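Local structure of conserved domain protein (Porphyromonas gingivalis, 3PNN) at residues A[145-151]-A[218-224]; A[227-231]-A[255-261]; A[8-12]-A[105-109]; A[4-9]-A[113-117]; A[48-53]-A[71-76]. The protein is a probable glycosyltransferase with a Rossmann-like alpha/beta/alpha fold, expected to form glycosidic linkages by transferring a sugar from an activated donor. All blocks are in the same frame, centred on the assembly; numbering follows the deposited sequence.

Contact 1. Residues A[145-151]-A[218-224]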
# COMPACT_ATOMS: atom_id res chain seq x y z
N LYS A 145 17.38 -10.96 7.26
CA LYS A 145 17.70 -9.76 8.04
C LYS A 145 16.58 -9.36 9.02
O LYS A 145 15.44 -9.82 8.90
CB LYS A 145 18.09 -8.59 7.13
CG LYS A 145 19.39 -8.85 6.36
CD LYS A 145 19.82 -7.64 5.55
CE LYS A 145 21.07 -7.94 4.72
NZ LYS A 145 22.16 -8.49 5.56
N GLN A 146 16.92 -8.52 9.99
CA GLN A 146 15.96 -8.02 10.98
C GLN A 146 16.02 -6.50 10.95
O GLN A 146 17.10 -5.93 11.09
CB GLN A 146 16.32 -8.52 12.39
CG GLN A 146 15.47 -7.92 13.55
CD GLN A 146 16.15 -8.04 14.94
OE1 GLN A 146 17.29 -7.64 15.12
NE2 GLN A 146 15.43 -8.60 15.91
N GLY A 147 14.89 -5.83 10.76
CA GLY A 147 14.85 -4.39 10.94
C GLY A 147 15.51 -3.61 9.81
O GLY A 147 15.83 -2.43 9.98
N GLU A 148 15.72 -4.26 8.67
CA GLU A 148 16.19 -3.57 7.46
C GLU A 148 15.12 -3.64 6.38
O GLU A 148 14.88 -4.69 5.78
CB GLU A 148 17.52 -4.18 6.96
CG GLU A 148 18.58 -4.19 8.07
CD GLU A 148 19.96 -4.63 7.60
OE1 GLU A 148 20.37 -4.24 6.49
OE2 GLU A 148 20.63 -5.37 8.36
N TYR A 149 14.44 -2.51 6.16
CA TYR A 149 13.26 -2.45 5.30
C TYR A 149 13.49 -1.45 4.17
O TYR A 149 14.59 -0.88 4.06
CB TYR A 149 12.04 -2.00 6.11
CG TYR A 149 11.78 -2.79 7.38
CD1 TYR A 149 12.01 -4.16 7.43
CD2 TYR A 149 11.27 -2.17 8.52
CE1 TYR A 149 11.74 -4.90 8.60
CE2 TYR A 149 10.99 -2.90 9.69
CZ TYR A 149 11.23 -4.26 9.72
OH TYR A 149 10.98 -4.98 10.86
N CYS A 150 12.46 -1.22 3.35
CA CYS A 150 12.55 -0.23 2.28
C CYS A 150 11.17 0.32 1.91
O CYS A 150 10.13 -0.18 2.34
CB CYS A 150 13.24 -0.82 1.05
SG CYS A 150 12.30 -2.18 0.26
N MSE A 151 11.17 1.40 1.13
CA MSE A 151 9.92 1.88 0.55
C MSE A 151 10.26 2.48 -0.79
O MSE A 151 11.38 2.92 -1.01
CB MSE A 151 9.21 2.92 1.43
CG MSE A 151 9.96 4.20 1.74
SE MSE A 151 8.73 5.71 2.21
CE MSE A 151 8.75 6.61 0.47
N TRP A 218 5.76 -0.72 0.26
CA TRP A 218 6.82 -0.99 1.25
C TRP A 218 7.46 -2.33 0.99
O TRP A 218 6.85 -3.20 0.36
CB TRP A 218 6.19 -1.08 2.64
CG TRP A 218 5.46 0.13 3.07
CD1 TRP A 218 4.12 0.38 2.95
CD2 TRP A 218 6.03 1.26 3.72
NE1 TRP A 218 3.83 1.62 3.49
CE2 TRP A 218 4.99 2.18 3.96
CE3 TRP A 218 7.33 1.59 4.11
CZ2 TRP A 218 5.21 3.41 4.59
CZ3 TRP A 218 7.55 2.82 4.75
CH2 TRP A 218 6.49 3.71 4.97
N GLY A 219 8.66 -2.53 1.52
CA GLY A 219 9.31 -3.83 1.54
C GLY A 219 9.72 -4.18 2.97
O GLY A 219 10.43 -3.40 3.61
N PHE A 220 9.28 -5.33 3.46
CA PHE A 220 9.54 -5.73 4.86
C PHE A 220 10.11 -7.14 4.93
O PHE A 220 10.10 -7.89 3.95
CB PHE A 220 8.24 -5.70 5.69
CG PHE A 220 7.61 -4.32 5.84
CD1 PHE A 220 8.29 -3.28 6.46
CD2 PHE A 220 6.31 -4.09 5.39
CE1 PHE A 220 7.70 -2.03 6.61
CE2 PHE A 220 5.71 -2.85 5.54
CZ PHE A 220 6.41 -1.81 6.16
N THR A 221 10.59 -7.51 6.12
CA THR A 221 10.91 -8.89 6.44
C THR A 221 9.95 -9.31 7.55
O THR A 221 9.34 -8.46 8.18
CB THR A 221 12.38 -9.06 6.89
OG1 THR A 221 12.71 -8.05 7.86
CG2 THR A 221 13.32 -8.89 5.69
N PRO A 222 9.83 -10.62 7.82
CA PRO A 222 8.74 -11.04 8.72
C PRO A 222 8.85 -10.54 10.17
O PRO A 222 7.83 -10.55 10.88
CB PRO A 222 8.79 -12.58 8.64
CG PRO A 222 9.36 -12.84 7.23
CD PRO A 222 10.40 -11.74 7.06
N ASP A 223 10.03 -10.11 10.61
CA ASP A 223 10.13 -9.54 11.97
C ASP A 223 9.20 -8.32 12.08
O ASP A 223 8.83 -7.91 13.17
CB ASP A 223 11.56 -9.13 12.30
CG ASP A 223 12.24 -8.41 11.14
OD1 ASP A 223 12.38 -7.17 11.20
OD2 ASP A 223 12.61 -9.10 10.17
N TYR A 224 8.86 -7.73 10.95
CA TYR A 224 7.94 -6.60 10.95
C TYR A 224 6.60 -6.97 11.57
O TYR A 224 5.97 -6.16 12.24
CB TYR A 224 7.73 -6.03 9.52
CG TYR A 224 6.87 -4.78 9.54
CD1 TYR A 224 7.37 -3.58 10.03
CD2 TYR A 224 5.55 -4.80 9.08
CE1 TYR A 224 6.59 -2.43 10.08
CE2 TYR A 224 4.75 -3.64 9.12
CZ TYR A 224 5.29 -2.46 9.61
OH TYR A 224 4.54 -1.31 9.66
O HOH W 1 15.24 -6.78 7.59
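The ring of Tyr149 is the bump of this contact, and Phe220, Thr221, Asp223 and Tyr224 form the hollow that takes it. Phe220 turns its edge to one face of the Tyr149 ring, CD1 of Phe220 lying 3.6 Å from CG of Tyr149 with the planes at 85°; the backbone of Gly147 closes the opposite face. Tyr224 adds an offset edge-to-face partner at nearly the same steep angle, completing an aromatic cluster. With CG of Tyr149 anti to its carbonyl carbon (chi1 -52°), the ring is carried toward segment 218-224, where its hydroxyl meets Asp223.

Farther along, antiparallel strands 148-151 and 218-220 pair through Cys150 and Gly219: Cys150 N bonds Gly219 O at 3.0 Å, and Gly219 N returns to Cys150 O at 2.9 Å. SG of Cys150 settles over the bare backbone of Gly219, 3.6 Å from its CA. On the other face of the sheet Met151 and Trp218 run side by side, the selenium in an oblique Met-aromatic contact with the six-membered indole ring.

OD1 of Asp223 accepts from Tyr149 OH at 2.6 Å and Gly147 N at 2.9 Å, across the contact and from opposite carboxylate faces; OD2 takes the hydroxyl of Thr221, in its own segment, at 2.5 Å. These donors fix the carboxylate's rotation near the start of helix 223-239 and probably stabilise its charge, though O of Lys145, 3.2 Å from OD2 of Asp223, would oppose this.

Contact 2. Residues A[227-231]-A[255-261]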
# COMPACT_ATOMS: atom_id res chain seq x y z
N TYR A 227 7.12 -6.70 15.43
CA TYR A 227 7.17 -5.32 15.91
C TYR A 227 5.77 -4.71 15.83
O TYR A 227 5.36 -3.97 16.73
CB TYR A 227 8.16 -4.48 15.09
CG TYR A 227 9.61 -4.86 15.30
CD1 TYR A 227 10.15 -4.98 16.58
CD2 TYR A 227 10.45 -5.09 14.21
CE1 TYR A 227 11.49 -5.33 16.77
CE2 TYR A 227 11.79 -5.43 14.39
CZ TYR A 227 12.30 -5.56 15.66
OH TYR A 227 13.63 -5.89 15.82
N SER A 228 5.04 -5.02 14.76
CA SER A 228 3.68 -4.48 14.61
C SER A 228 2.77 -5.00 15.70
O SER A 228 1.89 -4.27 16.17
CB SER A 228 3.07 -4.87 13.26
OG SER A 228 3.75 -4.28 12.17
N GLU A 229 2.92 -6.26 16.07
CA GLU A 229 2.09 -6.81 17.16
C GLU A 229 2.39 -6.08 18.48
O GLU A 229 1.48 -5.78 19.27
CB GLU A 229 2.32 -8.31 17.31
CG GLU A 229 1.68 -8.94 18.55
CD GLU A 229 0.31 -9.52 18.28
OE1 GLU A 229 -0.31 -9.18 17.24
OE2 GLU A 229 -0.16 -10.33 19.11
N GLU A 230 3.66 -5.80 18.72
CA GLU A 230 4.04 -5.08 19.93
C GLU A 230 3.36 -3.70 19.98
O GLU A 230 2.80 -3.32 21.01
CB GLU A 230 5.57 -4.92 20.00
CG GLU A 230 6.03 -3.96 21.08
CD GLU A 230 7.45 -3.47 20.84
OE1 GLU A 230 8.26 -4.24 20.28
OE2 GLU A 230 7.76 -2.31 21.21
N LEU A 231 3.41 -2.97 18.87
CA LEU A 231 2.84 -1.63 18.81
C LEU A 231 1.31 -1.67 18.76
O LEU A 231 0.65 -0.74 19.22
CB LEU A 231 3.40 -0.87 17.60
CG LEU A 231 4.87 -0.49 17.76
CD1 LEU A 231 5.42 0.17 16.51
CD2 LEU A 231 5.04 0.41 18.97
N ASP A 255 7.64 4.98 14.17
CA ASP A 255 8.05 4.67 15.53
C ASP A 255 9.32 3.83 15.54
O ASP A 255 10.21 4.06 16.36
CB ASP A 255 6.94 3.92 16.27
CG ASP A 255 7.28 3.72 17.75
OD1 ASP A 255 6.90 4.58 18.56
OD2 ASP A 255 7.93 2.71 18.09
N LEU A 256 9.40 2.86 14.64
CA LEU A 256 10.56 1.97 14.58
C LEU A 256 11.83 2.68 14.14
O LEU A 256 12.93 2.41 14.66
CB LEU A 256 10.27 0.80 13.64
CG LEU A 256 9.18 -0.17 14.11
CD1 LEU A 256 9.00 -1.26 13.04
CD2 LEU A 256 9.56 -0.78 15.45
N ILE A 257 11.72 3.56 13.16
CA ILE A 257 12.90 4.32 12.75
C ILE A 257 13.32 5.32 13.81
O ILE A 257 14.51 5.53 14.03
CB ILE A 257 12.75 5.00 11.36
CG1 ILE A 257 11.61 6.00 11.34
CG2 ILE A 257 12.49 3.98 10.29
CD1 ILE A 257 11.11 6.24 9.89
N ARG A 258 12.37 5.94 14.49
CA ARG A 258 12.74 6.86 15.56
C ARG A 258 13.47 6.18 16.73
O ARG A 258 14.37 6.76 17.32
CB ARG A 258 11.52 7.63 16.06
CG ARG A 258 10.96 8.59 15.03
CD ARG A 258 9.85 9.45 15.61
NE ARG A 258 10.27 10.13 16.83
CZ ARG A 258 10.81 11.35 16.86
NH1 ARG A 258 10.98 12.03 15.73
NH2 ARG A 258 11.16 11.89 18.02
N SER A 259 13.09 4.95 17.05
CA SER A 259 13.75 4.23 18.14
C SER A 259 15.10 3.63 17.69
O SER A 259 15.93 3.23 18.52
CB SER A 259 12.84 3.12 18.64
OG SER A 259 12.73 2.13 17.63
N GLY A 260 15.32 3.58 16.38
CA GLY A 260 16.52 2.96 15.84
C GLY A 260 16.40 1.45 15.59
O GLY A 260 17.37 0.83 15.13
N ARG A 261 15.25 0.85 15.89
CA ARG A 261 15.08 -0.59 15.67
C ARG A 261 14.94 -0.99 14.21
O ARG A 261 15.16 -2.15 13.87
CB ARG A 261 13.90 -1.15 16.48
CG ARG A 261 14.18 -1.19 17.97
CD ARG A 261 13.14 -1.98 18.73
NE ARG A 261 11.82 -1.34 18.72
CZ ARG A 261 10.71 -1.90 19.20
NH1 ARG A 261 10.76 -3.13 19.72
NH2 ARG A 261 9.56 -1.25 19.15
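A side-chain contact combining a salt bridge, Arg261 to Glu230, with apolar packing joins helix 223-239 to the C-terminal end of helix 249-259 in a partly buried position. The local axes stand 12.3 Å apart at 100°, too far for backbones to meet, so long side chains span the gap. Arg261 grips Glu230 end-on: OE1 of Glu230 accepts from NH1 of Arg261 at 2.8 Å through its syn lone pair and lies near the guanidinium plane, while NH2 reaches OE2 of Glu230 at 2.9 Å from above the carboxylate plane. The two flat groups are twisted by 44°, in accord with that out-of-plane approach.

Gly260, the first residue to leave helical angles and with positive phi, ends helix 249-259, and Arg261 follows directly, ahead of strand 263-268. This is a helix-to-strand connection of the alpha/beta/alpha fold, and the bend at chi3 turns the arginine back to Glu230. CD1 of Tyr227 lies over one guanidinium face, near its rim and 3.7 Å from NH1 of Arg261, but the planes stand 65° apart, so the groups do not stack.

Deeper in, Leu256 sets both methyls against Tyr227, CD1 of Leu256 at 3.9 Å from CB of Tyr227.

Contact 3. Residues A[8-12]-A[105-109]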
# COMPACT_ATOMS: atom_id res chain seq x y z
N LEU A 8 4.34 -10.80 -2.82
CA LEU A 8 3.57 -9.56 -2.95
C LEU A 8 2.30 -9.63 -2.08
O LEU A 8 1.45 -10.49 -2.29
CB LEU A 8 3.19 -9.29 -4.42
CG LEU A 8 2.38 -8.00 -4.63
CD1 LEU A 8 3.24 -6.78 -4.32
CD2 LEU A 8 1.88 -7.92 -6.06
N PHE A 9 2.19 -8.73 -1.11
CA PHE A 9 1.09 -8.75 -0.15
C PHE A 9 0.22 -7.57 -0.55
O PHE A 9 0.66 -6.41 -0.46
CB PHE A 9 1.66 -8.58 1.27
CG PHE A 9 0.66 -8.78 2.39
CD1 PHE A 9 -0.65 -9.17 2.14
CD2 PHE A 9 1.05 -8.60 3.71
CE1 PHE A 9 -1.56 -9.37 3.18
CE2 PHE A 9 0.15 -8.80 4.75
CZ PHE A 9 -1.17 -9.18 4.48
N VAL A 10 -0.99 -7.86 -1.02
CA VAL A 10 -1.88 -6.82 -1.51
C VAL A 10 -2.96 -6.46 -0.48
O VAL A 10 -3.72 -7.33 -0.02
CB VAL A 10 -2.55 -7.24 -2.85
CG1 VAL A 10 -3.51 -6.15 -3.32
CG2 VAL A 10 -1.49 -7.55 -3.92
N LEU A 11 -3.02 -5.18 -0.12
CA LEU A 11 -4.05 -4.71 0.82
C LEU A 11 -5.40 -4.56 0.13
O LEU A 11 -5.71 -3.51 -0.45
CB LEU A 11 -3.63 -3.37 1.44
CG LEU A 11 -2.30 -3.40 2.20
CD1 LEU A 11 -2.01 -2.01 2.77
CD2 LEU A 11 -2.35 -4.44 3.32
N ALA A 12 -6.22 -5.61 0.20
CA ALA A 12 -7.47 -5.65 -0.54
C ALA A 12 -8.71 -5.67 0.36
O ALA A 12 -9.82 -5.96 -0.08
CB ALA A 12 -7.47 -6.86 -1.49
N HIS A 105 -3.20 -3.27 10.84
CA HIS A 105 -3.91 -4.45 11.35
C HIS A 105 -4.16 -5.44 10.19
O HIS A 105 -4.01 -6.65 10.35
CB HIS A 105 -5.23 -4.08 12.04
CG HIS A 105 -6.07 -5.26 12.43
ND1 HIS A 105 -7.21 -5.62 11.74
CD2 HIS A 105 -5.94 -6.16 13.44
CE1 HIS A 105 -7.74 -6.69 12.31
NE2 HIS A 105 -6.99 -7.03 13.34
N ALA A 106 -4.54 -4.92 9.03
CA ALA A 106 -4.63 -5.73 7.82
C ALA A 106 -3.31 -6.44 7.50
O ALA A 106 -3.31 -7.62 7.15
CB ALA A 106 -5.08 -4.87 6.64
N VAL A 107 -2.19 -5.74 7.63
CA VAL A 107 -0.89 -6.36 7.42
C VAL A 107 -0.64 -7.53 8.38
O VAL A 107 -0.14 -8.59 7.98
CB VAL A 107 0.28 -5.33 7.55
CG1 VAL A 107 1.62 -6.05 7.56
CG2 VAL A 107 0.24 -4.32 6.40
N LEU A 108 -0.98 -7.34 9.65
CA LEU A 108 -0.82 -8.40 10.65
C LEU A 108 -1.52 -9.70 10.25
O LEU A 108 -1.13 -10.78 10.69
CB LEU A 108 -1.32 -7.94 12.02
CG LEU A 108 -0.35 -7.08 12.83
CD1 LEU A 108 -1.03 -6.51 14.04
CD2 LEU A 108 0.88 -7.92 13.23
N MSE A 109 -2.55 -9.62 9.42
CA MSE A 109 -3.28 -10.82 9.01
C MSE A 109 -2.41 -11.78 8.17
O MSE A 109 -2.71 -12.99 8.07
CB MSE A 109 -4.55 -10.46 8.22
CG MSE A 109 -5.55 -9.59 9.02
SE MSE A 109 -6.24 -10.37 10.66
CE MSE A 109 -4.92 -9.58 11.89
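Phe9 points its ring edge-first at the helix, where the rim meets backbone oxygens more than side chains. CE2 of Phe9 lies 3.2 Å from O of Val107, which sits at the edge and in the plane of the ring, so the weakly positive ring hydrogens are turned to a carbonyl near the end of helix 103-108. CZ of Phe9 lies 3.8 Å from O of Ala106, which approaches obliquely. The ring gets there because CG is anti to the backbone N (chi1 -171°), which directs it toward helix 103-108.

Strand 7-11 lies between strands 50-55 and 118-122, parallel to both, as expected in the Rossmann-like core of this alpha/beta/alpha fold, and helix 103-108 packs on the face that carries Phe9. Val107 divides its two methyls between the two strand residues: CG1 comes within 4.2 Å of CE2 of Phe9, and CG2 within 4.0 Å of CD2 of Leu11. The Leu11 and Val107 chains cross at a slant.

Leu11 CD2 also rests 4.3 Å from CB of Ala106. Beyond the pair, Val107 continues onto Phe225 of helix 223-239, while Phe9 packs on Val52 and Val54 of the neighbouring strand.

Contact 4. Residues A[4-9]-A[113-117]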
# COMPACT_ATOMS: atom_id res chain seq x y z
N MSE A 4 15.22 -17.87 -3.39
CA MSE A 4 14.00 -17.26 -2.87
C MSE A 4 13.43 -16.21 -3.83
O MSE A 4 14.18 -15.47 -4.47
CB MSE A 4 14.27 -16.64 -1.49
CG MSE A 4 13.08 -15.97 -0.83
SE MSE A 4 12.91 -14.08 -1.32
CE MSE A 4 14.61 -13.43 -0.61
N LYS A 5 12.11 -16.17 -3.91
CA LYS A 5 11.40 -15.12 -4.62
C LYS A 5 10.51 -14.43 -3.59
O LYS A 5 9.88 -15.09 -2.77
CB LYS A 5 10.54 -15.69 -5.74
CG LYS A 5 11.33 -16.33 -6.89
CD LYS A 5 10.39 -17.02 -7.87
CE LYS A 5 11.08 -17.35 -9.20
NZ LYS A 5 10.89 -16.26 -10.21
N PRO A 6 10.46 -13.09 -3.63
CA PRO A 6 9.69 -12.37 -2.60
C PRO A 6 8.19 -12.46 -2.82
O PRO A 6 7.70 -12.77 -3.92
CB PRO A 6 10.19 -10.93 -2.75
CG PRO A 6 10.59 -10.82 -4.20
CD PRO A 6 11.00 -12.20 -4.67
N THR A 7 7.44 -12.19 -1.76
CA THR A 7 5.99 -12.26 -1.78
C THR A 7 5.40 -10.88 -2.02
O THR A 7 5.90 -9.88 -1.49
CB THR A 7 5.51 -12.81 -0.42
OG1 THR A 7 5.90 -14.19 -0.32
CG2 THR A 7 3.98 -12.68 -0.25
N LEU A 8 4.34 -10.80 -2.82
CA LEU A 8 3.57 -9.56 -2.95
C LEU A 8 2.30 -9.63 -2.08
O LEU A 8 1.45 -10.49 -2.29
CB LEU A 8 3.19 -9.29 -4.42
CG LEU A 8 2.38 -8.00 -4.63
CD1 LEU A 8 3.24 -6.78 -4.32
CD2 LEU A 8 1.88 -7.92 -6.06
N PHE A 9 2.19 -8.73 -1.11
CA PHE A 9 1.09 -8.75 -0.15
C PHE A 9 0.22 -7.57 -0.55
O PHE A 9 0.66 -6.41 -0.46
CB PHE A 9 1.66 -8.58 1.27
CG PHE A 9 0.66 -8.78 2.39
CD1 PHE A 9 -0.65 -9.17 2.14
CD2 PHE A 9 1.05 -8.60 3.71
CE1 PHE A 9 -1.56 -9.37 3.18
CE2 PHE A 9 0.15 -8.80 4.75
CZ PHE A 9 -1.17 -9.18 4.48
N ALA A 113 1.18 -16.62 6.98
CA ALA A 113 1.31 -17.02 5.58
C ALA A 113 2.62 -16.54 4.96
O ALA A 113 3.09 -17.13 4.01
CB ALA A 113 0.14 -16.49 4.77
N ILE A 114 3.19 -15.46 5.47
CA ILE A 114 4.34 -14.85 4.81
C ILE A 114 5.59 -15.08 5.66
O ILE A 114 5.69 -14.58 6.77
CB ILE A 114 4.10 -13.36 4.57
CG1 ILE A 114 2.87 -13.20 3.65
CG2 ILE A 114 5.35 -12.69 3.99
CD1 ILE A 114 2.36 -11.78 3.49
N ARG A 115 6.54 -15.85 5.13
CA ARG A 115 7.74 -16.18 5.89
C ARG A 115 9.00 -15.86 5.09
O ARG A 115 10.02 -16.55 5.22
CB ARG A 115 7.74 -17.66 6.32
CG ARG A 115 6.49 -18.13 7.07
CD ARG A 115 5.99 -17.12 8.13
NE ARG A 115 6.94 -16.87 9.23
CZ ARG A 115 6.93 -15.77 9.99
NH1 ARG A 115 6.03 -14.82 9.78
NH2 ARG A 115 7.82 -15.62 10.96
N GLU A 116 8.94 -14.82 4.28
CA GLU A 116 10.06 -14.41 3.46
C GLU A 116 9.92 -12.90 3.28
O GLU A 116 8.89 -12.34 3.66
CB GLU A 116 10.03 -15.13 2.12
CG GLU A 116 8.72 -14.97 1.33
CD GLU A 116 7.60 -15.88 1.83
OE1 GLU A 116 7.90 -17.02 2.24
OE2 GLU A 116 6.42 -15.47 1.80
N PRO A 117 10.95 -12.24 2.72
CA PRO A 117 10.80 -10.80 2.44
C PRO A 117 9.57 -10.54 1.56
O PRO A 117 9.25 -11.33 0.66
CB PRO A 117 12.09 -10.45 1.69
CG PRO A 117 13.10 -11.45 2.21
CD PRO A 117 12.30 -12.73 2.42
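Thr7 N donates to O of Pro117 at 3.1 Å and 168°, where the two segments' end-to-end directions lie 116° apart. The bond falls at the start of strand 7-11 and just ahead of strand 118-122, parallel neighbours in the Rossmann-like core, and Thr7 goes on to pair with Ala119.

The side chain of Thr7 makes a second link: OG1 donates to OE2 of Glu116 at 2.5 Å, meeting the carboxylate from above its plane. The chain of Glu116, with CG between the backbone N and the carbonyl carbon (chi1 55°) and a bend at chi2, brings OE2 to Thr7. Arg50 of the adjacent strand also bonds Thr7 OG1 and stands in a long, weak ion pair with Glu116, which would probably help to balance the carboxylate's charge.

On its other branch Thr7 sends CG2 towards Ile114, 4.1 Å from CG1 of that residue. At the outer end the selenomethionine Met4 crosses the Pro117 ring obliquely, its CE 3.8 Å from CG of Pro117. Ile114 reaches inward over a face of the Phe9 ring in a CH-pi contact, its CD1 3.8 Å from the ring centroid and offset toward the rim, nearest CD2 of Phe9 at 3.4 Å.

Contact 5. Residues A[48-53]-A[71-76]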
# COMPACT_ATOMS: atom_id res chain seq x y z
N PHE A 48 8.45 -11.51 -8.49
CA PHE A 48 7.77 -11.90 -7.25
C PHE A 48 7.29 -13.34 -7.39
O PHE A 48 6.90 -13.76 -8.47
CB PHE A 48 6.61 -10.96 -6.93
CG PHE A 48 7.05 -9.65 -6.35
CD1 PHE A 48 7.08 -9.46 -4.97
CD2 PHE A 48 7.46 -8.60 -7.18
CE1 PHE A 48 7.51 -8.26 -4.42
CE2 PHE A 48 7.89 -7.39 -6.63
CZ PHE A 48 7.91 -7.22 -5.26
N GLY A 49 7.32 -14.09 -6.29
CA GLY A 49 7.07 -15.52 -6.34
C GLY A 49 5.66 -15.97 -5.99
O GLY A 49 5.27 -17.08 -6.35
N ARG A 50 4.91 -15.13 -5.30
CA ARG A 50 3.56 -15.49 -4.89
C ARG A 50 2.80 -14.24 -4.47
O ARG A 50 3.42 -13.21 -4.13
CB ARG A 50 3.59 -16.48 -3.71
CG ARG A 50 4.14 -15.89 -2.42
CD ARG A 50 4.65 -16.97 -1.48
NE ARG A 50 5.71 -17.75 -2.10
CZ ARG A 50 6.95 -17.31 -2.32
NH1 ARG A 50 7.31 -16.07 -1.96
NH2 ARG A 50 7.84 -18.10 -2.91
N LEU A 51 1.47 -14.34 -4.49
CA LEU A 51 0.60 -13.26 -4.05
C LEU A 51 -0.15 -13.66 -2.79
O LEU A 51 -0.64 -14.79 -2.66
CB LEU A 51 -0.44 -12.95 -5.12
CG LEU A 51 -0.01 -12.81 -6.57
CD1 LEU A 51 -1.26 -12.47 -7.42
CD2 LEU A 51 1.06 -11.73 -6.71
N VAL A 52 -0.25 -12.72 -1.87
CA VAL A 52 -1.16 -12.87 -0.74
C VAL A 52 -2.10 -11.66 -0.73
O VAL A 52 -1.64 -10.51 -0.81
CB VAL A 52 -0.39 -12.95 0.60
CG1 VAL A 52 -1.36 -12.95 1.79
CG2 VAL A 52 0.51 -14.19 0.62
N PHE A 53 -3.41 -11.92 -0.65
CA PHE A 53 -4.40 -10.85 -0.54
C PHE A 53 -5.00 -10.88 0.85
O PHE A 53 -5.46 -11.94 1.29
CB PHE A 53 -5.55 -11.04 -1.55
CG PHE A 53 -5.09 -10.99 -2.99
CD1 PHE A 53 -5.02 -9.77 -3.66
CD2 PHE A 53 -4.73 -12.15 -3.66
CE1 PHE A 53 -4.61 -9.71 -5.00
CE2 PHE A 53 -4.30 -12.11 -4.99
CZ PHE A 53 -4.24 -10.89 -5.66
N TYR A 71 -5.88 -14.97 -11.75
CA TYR A 71 -4.46 -15.19 -11.45
C TYR A 71 -4.09 -16.65 -11.21
O TYR A 71 -2.92 -17.02 -11.32
CB TYR A 71 -4.01 -14.35 -10.25
CG TYR A 71 -4.48 -12.92 -10.28
CD1 TYR A 71 -4.40 -12.17 -11.45
CD2 TYR A 71 -4.98 -12.29 -9.14
CE1 TYR A 71 -4.83 -10.85 -11.49
CE2 TYR A 71 -5.40 -10.97 -9.16
CZ TYR A 71 -5.32 -10.26 -10.34
OH TYR A 71 -5.77 -8.95 -10.39
N GLU A 72 -5.07 -17.49 -10.88
CA GLU A 72 -4.75 -18.88 -10.53
C GLU A 72 -4.00 -19.56 -11.67
O GLU A 72 -4.34 -19.41 -12.85
CB GLU A 72 -6.01 -19.67 -10.18
CG GLU A 72 -5.72 -21.07 -9.63
CD GLU A 72 -6.98 -21.90 -9.44
OE1 GLU A 72 -7.48 -21.95 -8.29
OE2 GLU A 72 -7.46 -22.50 -10.43
N GLY A 73 -2.96 -20.31 -11.32
CA GLY A 73 -2.18 -20.96 -12.35
C GLY A 73 -1.13 -20.06 -12.99
O GLY A 73 -0.19 -20.58 -13.58
N ARG A 74 -1.28 -18.74 -12.87
CA ARG A 74 -0.26 -17.82 -13.38
C ARG A 74 0.80 -17.59 -12.31
O ARG A 74 1.98 -17.37 -12.60
CB ARG A 74 -0.87 -16.47 -13.76
CG ARG A 74 -2.00 -16.51 -14.77
CD ARG A 74 -1.48 -16.56 -16.20
NE ARG A 74 -2.54 -16.29 -17.17
CZ ARG A 74 -2.65 -15.16 -17.86
NH1 ARG A 74 -3.65 -15.00 -18.72
NH2 ARG A 74 -1.76 -14.18 -17.70
N ILE A 75 0.36 -17.60 -11.05
CA ILE A 75 1.22 -17.34 -9.91
C ILE A 75 0.47 -17.88 -8.69
O ILE A 75 -0.76 -17.84 -8.66
CB ILE A 75 1.50 -15.82 -9.74
CG1 ILE A 75 2.44 -15.57 -8.56
CG2 ILE A 75 0.20 -15.03 -9.55
CD1 ILE A 75 2.87 -14.14 -8.41
N PRO A 76 1.20 -18.41 -7.69
CA PRO A 76 0.52 -18.89 -6.48
C PRO A 76 -0.22 -17.75 -5.79
O PRO A 76 0.28 -16.62 -5.74
CB PRO A 76 1.67 -19.38 -5.60
CG PRO A 76 2.77 -19.73 -6.57
CD PRO A 76 2.65 -18.68 -7.65
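Tyr71 and Phe53 meet as two rings whose side chains cross at about a right angle, CZ of Phe53 lying 3.7 Å from CE2 of Tyr71; the approach is oblique on both rings. Leu51 also comes to the Tyr71 ring obliquely, its CD1 4.1 Å from CD2 of Tyr71. Elsewhere each ring has a true edge-to-face partner, Phe63 for Phe53 and Phe303 for Tyr71, and the tyrosine hydroxyl is held by Asp37.

Ile75 supplies the other half of the apolar patch. Its CG1 runs anti to the backbone N (chi1 -178°) with the chain extended, which carries CD1 to 3.5 Å from CD2 of Leu51, tighter than usual van der Waals contact. The CG2 branch of Ile75 takes CD1 of Leu51 at 3.6 Å, so the isoleucine holds both leucine methyls.

Beside this patch the backbones join: Leu51 N donates to O of Pro76 at 2.9 Å and 170°, and the ring of Pro76 sets its CD against O of Gly49 at 3.3 Å. The loop after helix 60-71 is thereby brought alongside strand 50-55 just where strand 77-81 begins, a parallel strand-helix-strand connection of the Rossmann-like core.

How the contacts relate
From the N terminus, residues 4-12 enter contacts 4 and 3 together, sharing Leu8 and Phe9 on strand 7-11. Contact 3 closes its loop at helix 103-108; contact 4 closes a slightly longer one at 113-117, just before strand 118-122. Contact 5, 48-53 with 71-76, is nested inside both and meets them across paired strands 7-11 and 50-55. Contact 1 opens afterwards, closing a strand-rich loop of 66 residues between strands 148-155 and 217-220; contact 2 follows in series, closing a short, largely helical one of 23. Tyr149 of contact 1 packs on Leu256 of contact 2. Pro222 lies against Glu116, and Tyr224 against Val107, linking contact 1 to contacts 4 and 3.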